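PDB 2QSI: putative hydrogenase expression/formation protein hupG from Rhodopseudomonas palustris, which is of unknown function but, as a thioredoxin-like member of the HupG/HyaE family, probably takes part in the expression or maturation of hydrogenase. Local coordinates for residues Lys107-Trp111 against Ser112-Ala116. Numbering follows the deposited sequence.
Sequences KIQDW and SSYLA
D110 N-caps helix 111-126, at the end of the loop that follows strand 92-106. D110 OD1 accepts from S113 N at 2.9 Å, nearly in line with its C-O bond. S112 OG donates to D110 OD1 at 2.7 Å from above the carboxylate plane, so two donors grip one atom. CG of D110 lies between the backbone N and the carbonyl carbon (chi1 49°), which turns OD1 back to the donors at the start of the helix.

Y114 runs from this turn back along the incoming loop. Y114 CB lies 3.6 Å from W111 O. CD2 passes D110 O, and Y114 CE2 comes to 3.1 Å from Q109 O. CB of Q109 sits over one face of the ring in a CH-pi contact, while CA of W111 lies at its edge. At the tip, OH accepts from Q109 N and donates to a water that in turn donates to K107 O. A leucine here would probably leave Q109 N and this water without their phenolic partner, and the loop less firmly tied to the helix. L53 of the second subunit also packs on Y114, one of several contacts that bring this end of the helix to the dimer partner.

Q109 can make a second tie to the helix. In one of the two modelled conformers of S113, its OG donates to Q109 OE1 at 2.8 Å, in the carbonyl plane. Q109 NE2 bonds to A106 O. In the first turn of the helix, L115 N bonds to W111 O. L115 CD1 lies over one face of the W111 indole, 3.6 Å from the centroid of its five-membered ring.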
loop_
_atom_site.group_PDB
_atom_site.type_symbol
_atom_site.label_atom_id
_atom_site.label_comp_id
_atom_site.label_asym_id
_atom_site.label_seq_id
_atom_site.Cartn_x
_atom_site.Cartn_y
_atom_site.Cartn_z
ATOM N N LYS A 107 11.709 19.738 6.296
ATOM C CA LYS A 107 12.186 20.840 7.123
ATOM C C LYS A 107 11.158 21.216 8.186
ATOM O O LYS A 107 10.026 20.731 8.167
ATOM C CB LYS A 107 12.515 22.058 6.257
ATOM C CG LYS A 107 13.543 21.786 5.171
ATOM C CD LYS A 107 14.259 23.061 4.757
ATOM C CE LYS A 107 13.528 23.762 3.624
ATOM N NZ LYS A 107 14.326 24.886 3.060
ATOM N N ILE A 108 11.559 22.081 9.111
ATOM C CA ILE A 108 10.750 22.375 10.288
ATOM C C ILE A 108 9.739 23.479 10.000
ATOM O O ILE A 108 10.110 24.585 9.605
ATOM C CB ILE A 108 11.625 22.791 11.485
ATOM C CG1 ILE A 108 10.773 22.923 12.748
ATOM C CG2 ILE A 108 12.350 24.095 11.186
ATOM C CD1 ILE A 108 9.949 21.692 13.060
ATOM N N GLN A 109 8.462 23.174 10.202
ATOM C CA GLN A 109 7.388 24.100 9.858
ATOM C C GLN A 109 6.563 24.466 11.105
ATOM O O GLN A 109 6.767 23.887 12.159
ATOM C CB GLN A 109 6.534 23.448 8.770
ATOM C CG GLN A 109 7.415 23.185 7.496
ATOM C CD GLN A 109 6.635 22.739 6.291
ATOM O OE1 GLN A 109 5.440 23.050 6.150
ATOM N NE2 GLN A 109 7.321 22.038 5.365
ATOM N N ASP A 110 5.676 25.456 11.008
ATOM C CA ASP A 110 4.824 25.784 12.164
ATOM C C ASP A 110 3.608 24.847 12.243
ATOM O O ASP A 110 3.236 24.220 11.268
ATOM C CB ASP A 110 4.361 27.219 12.170
ATOM C CG ASP A 110 3.784 27.650 10.865
ATOM O OD1 ASP A 110 2.733 27.092 10.489
ATOM O OD2 ASP A 110 4.364 28.590 10.254
ATOM N N TRP A 111 3.021 24.785 13.429
ATOM C CA TRP A 111 1.899 23.879 13.759
ATOM C C TRP A 111 0.750 24.007 12.756
ATOM O O TRP A 111 0.204 22.997 12.276
ATOM C CB TRP A 111 1.386 24.279 15.143
ATOM C CG TRP A 111 0.150 23.603 15.611
ATOM C CD1 TRP A 111 -1.031 24.199 15.922
ATOM C CD2 TRP A 111 -0.004 22.214 15.917
ATOM N NE1 TRP A 111 -1.920 23.271 16.388
ATOM C CE2 TRP A 111 -1.329 22.034 16.367
ATOM C CE3 TRP A 111 0.836 21.087 15.811
ATOM C CZ2 TRP A 111 -1.827 20.779 16.744
ATOM C CZ3 TRP A 111 0.327 19.840 16.178
ATOM C CH2 TRP A 111 -0.984 19.697 16.637
ATOM N N SER A 112 0.391 25.264 12.455
ATOM C CA SER A 112 -0.716 25.530 11.523
ATOM C C SER A 112 -0.471 24.932 10.126
ATOM O O SER A 112 -1.418 24.406 9.485
ATOM C CB SER A 112 -1.001 27.043 11.409
ATOM O OG SER A 112 0.129 27.741 10.895
ATOM N N SER A 113 0.769 25.071 9.648
ATOM C CA SER A 113 1.191 24.519 8.366
ATOM C C SER A 113 1.120 22.981 8.362
ATOM O O SER A 113 0.647 22.371 7.382
ATOM C CB SER A 113 2.614 25.004 8.033
ATOM O OG SER A 113 3.068 24.465 6.807
ATOM N N TYR A 114 1.579 22.347 9.453
ATOM C CA TYR A 114 1.454 20.869 9.532
ATOM C C TYR A 114 -0.005 20.455 9.424
ATOM O O TYR A 114 -0.364 19.570 8.645
ATOM C CB TYR A 114 2.059 20.305 10.818
ATOM C CG TYR A 114 3.562 20.236 10.774
ATOM C CD1 TYR A 114 4.216 19.385 9.859
ATOM C CD2 TYR A 114 4.336 21.036 11.592
ATOM C CE1 TYR A 114 5.607 19.335 9.791
ATOM C CE2 TYR A 114 5.715 21.013 11.516
ATOM C CZ TYR A 114 6.354 20.164 10.613
ATOM O OH TYR A 114 7.726 20.127 10.557
ATOM N N LEU A 115 -0.854 21.111 10.199
ATOM C CA LEU A 115 -2.293 20.762 10.214
ATOM C C LEU A 115 -2.943 20.995 8.852
ATOM O O LEU A 115 -3.713 20.149 8.382
ATOM C CB LEU A 115 -3.042 21.550 11.283
ATOM C CG LEU A 115 -2.662 21.290 12.751
ATOM C CD1 LEU A 115 -3.424 22.256 13.630
ATOM C CD2 LEU A 115 -2.861 19.820 13.212
ATOM N N ALA A 116 -2.612 22.116 8.200
ATOM C CA ALA A 116 -3.168 22.412 6.866
ATOM C C ALA A 116 -2.731 21.362 5.823
ATOM O O ALA A 116 -3.554 20.885 5.026
ATOM C CB ALA A 116 -2.786 23.835 6.399
HETATM O O HOH W 1 8.793 18.619 8.567
#